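Local coordinates for protein carboxylesterase SOBER1 (Arabidopsis thaliana, PDB 6AVX) that hydrolyses carboxylic esters with a preference for short acyl chains, shows phospholipase A2 activity and dampens the plant hypersensitive response to the bacterial effector AvrBsT, at residues Pro153-Phe167 / Val182-His194. The protein carries 1 engineered substitution. Numbering follows the deposited sequence.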
# COMPACT_ATOMS: atom_id res chain seq x y z
N PRO A 153 -5.16 9.97 5.10
CA PRO A 153 -4.73 10.45 3.78
C PRO A 153 -3.97 9.38 3.02
O PRO A 153 -3.25 8.56 3.60
CB PRO A 153 -3.81 11.64 4.11
CG PRO A 153 -3.34 11.40 5.46
CD PRO A 153 -4.42 10.61 6.20
N ILE A 154 -4.17 9.38 1.71
CA ILE A 154 -3.48 8.46 0.80
C ILE A 154 -2.55 9.28 -0.09
O ILE A 154 -2.96 10.30 -0.64
CB ILE A 154 -4.47 7.68 -0.08
CG1 ILE A 154 -5.48 6.92 0.78
CG2 ILE A 154 -3.73 6.74 -1.00
CD1 ILE A 154 -4.92 5.84 1.68
N LEU A 155 -1.32 8.82 -0.22
CA LEU A 155 -0.39 9.33 -1.23
C LEU A 155 -0.14 8.20 -2.22
O LEU A 155 0.41 7.17 -1.83
CB LEU A 155 0.92 9.79 -0.61
CG LEU A 155 2.02 10.15 -1.62
CD1 LEU A 155 1.62 11.33 -2.49
CD2 LEU A 155 3.31 10.44 -0.90
N TRP A 156 -0.53 8.39 -3.47
CA TRP A 156 -0.37 7.39 -4.51
C TRP A 156 0.70 7.86 -5.47
O TRP A 156 0.55 8.94 -6.06
CB TRP A 156 -1.69 7.22 -5.25
CG TRP A 156 -1.74 6.02 -6.13
CD1 TRP A 156 -0.98 5.74 -7.22
CD2 TRP A 156 -2.62 4.91 -5.97
NE1 TRP A 156 -1.32 4.52 -7.75
CE2 TRP A 156 -2.34 3.99 -7.00
CE3 TRP A 156 -3.63 4.60 -5.05
CZ2 TRP A 156 -3.04 2.80 -7.13
CZ3 TRP A 156 -4.31 3.42 -5.17
CH2 TRP A 156 -4.02 2.53 -6.21
N SER A 157 1.76 7.08 -5.64
CA SER A 157 2.87 7.37 -6.53
C SER A 157 2.85 6.35 -7.65
O SER A 157 2.71 5.15 -7.37
CB SER A 157 4.19 7.24 -5.76
OG SER A 157 4.26 8.18 -4.69
N HIS A 158 2.96 6.78 -8.90
CA HIS A 158 2.89 5.83 -10.01
C HIS A 158 3.74 6.34 -11.16
O HIS A 158 3.74 7.53 -11.48
CB HIS A 158 1.45 5.64 -10.49
CG HIS A 158 1.11 4.24 -10.91
ND1 HIS A 158 0.18 3.47 -10.24
CD2 HIS A 158 1.56 3.47 -11.94
CE1 HIS A 158 0.08 2.30 -10.83
NE2 HIS A 158 0.92 2.27 -11.86
N GLY A 159 4.45 5.41 -11.80
CA GLY A 159 5.26 5.74 -12.96
C GLY A 159 4.41 5.74 -14.21
O GLY A 159 3.60 4.84 -14.45
N THR A 160 4.61 6.76 -15.04
CA THR A 160 3.78 6.89 -16.23
C THR A 160 4.05 5.79 -17.25
O THR A 160 3.17 5.48 -18.06
CB THR A 160 3.97 8.24 -16.93
OG1 THR A 160 5.33 8.37 -17.36
CG2 THR A 160 3.63 9.39 -16.01
N ASP A 161 5.24 5.19 -17.21
CA ASP A 161 5.66 4.22 -18.21
C ASP A 161 5.53 2.78 -17.73
O ASP A 161 6.06 1.87 -18.37
CB ASP A 161 7.09 4.51 -18.67
CG ASP A 161 7.19 5.77 -19.51
OD1 ASP A 161 6.23 6.57 -19.52
OD2 ASP A 161 8.24 5.97 -20.16
N ASP A 162 4.82 2.56 -16.63
CA ASP A 162 4.67 1.24 -16.05
C ASP A 162 3.80 0.38 -16.96
O ASP A 162 2.64 0.72 -17.24
CB ASP A 162 4.01 1.43 -14.68
CG ASP A 162 4.06 0.19 -13.81
OD1 ASP A 162 4.07 -0.95 -14.32
OD2 ASP A 162 4.08 0.37 -12.56
N ARG A 163 4.34 -0.76 -17.41
CA ARG A 163 3.63 -1.72 -18.24
C ARG A 163 3.30 -2.99 -17.49
O ARG A 163 2.80 -3.95 -18.09
CB ARG A 163 4.43 -2.03 -19.51
CG ARG A 163 4.65 -0.79 -20.39
CD ARG A 163 5.09 -1.14 -21.80
NE ARG A 163 4.19 -2.10 -22.45
CZ ARG A 163 4.57 -3.19 -23.12
NH1 ARG A 163 5.85 -3.47 -23.29
NH2 ARG A 163 3.65 -3.98 -23.65
N MET A 164 3.55 -3.01 -16.19
CA MET A 164 3.16 -4.15 -15.37
C MET A 164 1.91 -3.87 -14.56
O MET A 164 1.02 -4.73 -14.50
CB MET A 164 4.31 -4.56 -14.46
CG MET A 164 5.44 -5.09 -15.29
SD MET A 164 6.92 -5.42 -14.36
CE MET A 164 6.33 -6.68 -13.22
N VAL A 165 1.82 -2.70 -13.97
CA VAL A 165 0.60 -2.17 -13.39
C VAL A 165 0.41 -0.84 -14.11
O VAL A 165 1.12 0.13 -13.84
CB VAL A 165 0.70 -1.98 -11.87
CG1 VAL A 165 -0.59 -1.36 -11.34
CG2 VAL A 165 0.98 -3.31 -11.19
N LEU A 166 -0.47 -0.84 -15.11
CA LEU A 166 -0.57 0.31 -15.99
C LEU A 166 -0.89 1.57 -15.21
O LEU A 166 -1.64 1.55 -14.24
CB LEU A 166 -1.65 0.11 -17.05
CG LEU A 166 -1.50 -1.05 -18.03
CD1 LEU A 166 -2.19 -0.63 -19.31
CD2 LEU A 166 -0.08 -1.42 -18.33
N PHE A 167 -0.33 2.68 -15.68
CA PHE A 167 -0.60 3.97 -15.06
C PHE A 167 -2.10 4.23 -14.94
O PHE A 167 -2.56 4.78 -13.93
CB PHE A 167 0.10 5.05 -15.89
CG PHE A 167 0.03 6.44 -15.31
CD1 PHE A 167 0.78 6.80 -14.21
CD2 PHE A 167 -0.76 7.41 -15.92
CE1 PHE A 167 0.73 8.08 -13.70
CE2 PHE A 167 -0.81 8.70 -15.40
CZ PHE A 167 -0.06 9.03 -14.29
N VAL A 182 -12.53 9.59 0.44
CA VAL A 182 -11.15 9.53 0.91
C VAL A 182 -10.36 10.57 0.14
O VAL A 182 -10.59 10.77 -1.06
CB VAL A 182 -10.59 8.13 0.63
CG1 VAL A 182 -9.10 8.06 0.89
CG2 VAL A 182 -11.31 7.08 1.44
N THR A 183 -9.41 11.21 0.81
CA THR A 183 -8.55 12.21 0.19
C THR A 183 -7.26 11.57 -0.28
O THR A 183 -6.55 10.93 0.51
CB THR A 183 -8.26 13.32 1.19
OG1 THR A 183 -9.49 13.90 1.63
CG2 THR A 183 -7.39 14.41 0.58
N CYS A 184 -6.94 11.74 -1.56
CA CYS A 184 -5.75 11.14 -2.15
C CYS A 184 -4.97 12.18 -2.92
O CYS A 184 -5.53 12.91 -3.74
CB CYS A 184 -6.17 10.01 -3.08
SG CYS A 184 -4.84 9.18 -3.92
N GLU A 185 -3.67 12.25 -2.65
CA GLU A 185 -2.75 12.97 -3.51
C GLU A 185 -2.14 11.96 -4.48
O GLU A 185 -1.62 10.93 -4.05
CB GLU A 185 -1.61 13.62 -2.73
CG GLU A 185 -0.65 14.35 -3.70
CD GLU A 185 0.64 14.88 -3.09
OE1 GLU A 185 0.77 14.94 -1.85
OE2 GLU A 185 1.52 15.24 -3.90
N PHE A 186 -2.20 12.26 -5.76
CA PHE A 186 -1.63 11.39 -6.78
C PHE A 186 -0.38 12.06 -7.31
O PHE A 186 -0.42 13.23 -7.73
CB PHE A 186 -2.65 11.17 -7.89
CG PHE A 186 -2.23 10.15 -8.90
CD1 PHE A 186 -2.55 8.82 -8.76
CD2 PHE A 186 -1.52 10.55 -10.03
CE1 PHE A 186 -2.16 7.88 -9.72
CE2 PHE A 186 -1.13 9.62 -10.98
CZ PHE A 186 -1.46 8.29 -10.83
N LYS A 187 0.74 11.35 -7.28
CA LYS A 187 2.03 11.86 -7.71
C LYS A 187 2.51 11.00 -8.87
O LYS A 187 2.88 9.83 -8.68
CB LYS A 187 3.03 11.82 -6.55
CG LYS A 187 4.35 12.50 -6.82
CD LYS A 187 4.17 13.99 -7.04
CE LYS A 187 5.50 14.69 -7.21
NZ LYS A 187 5.37 15.89 -8.07
N ALA A 188 2.49 11.56 -10.08
CA ALA A 188 2.96 10.86 -11.26
C ALA A 188 4.46 11.06 -11.40
O ALA A 188 5.00 12.14 -11.10
CB ALA A 188 2.29 11.40 -12.53
N TYR A 189 5.14 10.01 -11.86
CA TYR A 189 6.58 10.04 -12.11
C TYR A 189 6.81 9.82 -13.60
O TYR A 189 6.78 8.67 -14.06
CB TYR A 189 7.31 9.01 -11.24
CG TYR A 189 7.37 9.53 -9.83
CD1 TYR A 189 8.43 10.33 -9.44
CD2 TYR A 189 6.34 9.31 -8.92
CE1 TYR A 189 8.48 10.88 -8.19
CE2 TYR A 189 6.39 9.86 -7.65
CZ TYR A 189 7.47 10.65 -7.30
OH TYR A 189 7.57 11.23 -6.06
N PRO A 190 6.98 10.89 -14.39
CA PRO A 190 7.15 10.72 -15.84
C PRO A 190 8.37 9.89 -16.16
O PRO A 190 9.46 10.10 -15.61
CB PRO A 190 7.27 12.16 -16.36
CG PRO A 190 7.48 13.01 -15.18
CD PRO A 190 6.90 12.30 -14.00
N GLY A 191 8.18 8.92 -17.04
CA GLY A 191 9.27 8.07 -17.47
C GLY A 191 9.58 6.90 -16.56
O GLY A 191 10.30 5.99 -16.97
N LEU A 192 9.06 6.88 -15.33
CA LEU A 192 9.30 5.76 -14.43
C LEU A 192 8.44 4.58 -14.83
O LEU A 192 7.28 4.74 -15.20
CB LEU A 192 8.97 6.19 -13.00
CG LEU A 192 9.23 5.17 -11.89
CD1 LEU A 192 10.71 4.88 -11.76
CD2 LEU A 192 8.69 5.65 -10.56
N GLY A 193 9.01 3.39 -14.75
CA GLY A 193 8.29 2.16 -14.94
C GLY A 193 7.88 1.54 -13.62
O GLY A 193 7.51 2.23 -12.66
N HIS A 194 7.96 0.21 -13.56
CA HIS A 194 7.48 -0.54 -12.41
C HIS A 194 8.64 -0.78 -11.45
O HIS A 194 9.18 -1.87 -11.34
CB HIS A 194 6.87 -1.86 -12.85
CG HIS A 194 6.02 -2.49 -11.81
ND1 HIS A 194 4.84 -1.93 -11.38
CD2 HIS A 194 6.19 -3.63 -11.09
CE1 HIS A 194 4.31 -2.69 -10.44
NE2 HIS A 194 5.10 -3.74 -10.27
O HOH W 1 6.39 9.81 -4.16
O HOH W 2 5.02 2.64 -11.58
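His194 ND1 gives its hydrogen to Asp162 OD2 over 2.7 Å, nearly straight at 167° and in the imidazole plane, reaching the syn side of a carboxylate whose plane is turned 61° from the ring. By similarity, Asp162 and His194 are the acid and the histidine of the charge relay system, with Ser108, which touches His194, as the nucleophile. The carboxylate is held from several directions: Asp162 OD1 accepts hydrogen bonds from Met164 N (an Asx turn) and Val165 N (making an Asx motif), while OD2 also takes a hydrogen from a water that accepts from Gly159 N and donates to Gly193 O. Val165 CG2 touches His194 CE1 at 3.5 Å.

The loops carrying Asp162 and His194 follow two parallel strands, 154-159 and 184-189, zipped by backbone bonds from Ile154 N to Thr183 O through Thr160 N to Tyr189 O. Past the strand ends, Thr160 OG1 accepts a hydrogen bond from Gly191 N at 2.9 Å. On one sheet face Phe186 CE1 meets Trp156 CD1 (3.5 Å), the ring planes 21° apart but displaced so that they scarcely overlap, and Phe167 CZ reaches Phe186 CE2. Trp156 NE1 donates in plane to His158 ND1, whose NE2 in turn donates to Val165 O. On the other face a water joins Ser157 OG to Tyr189 OH.

Strand 184-189 ends the parallel sheet of this alpha/beta hydrolase; strand 127-131 flanks 154-159, helices 109-120 and 173-180 pack against the Trp156 face, and helix 198-212 covers the Leu155 face.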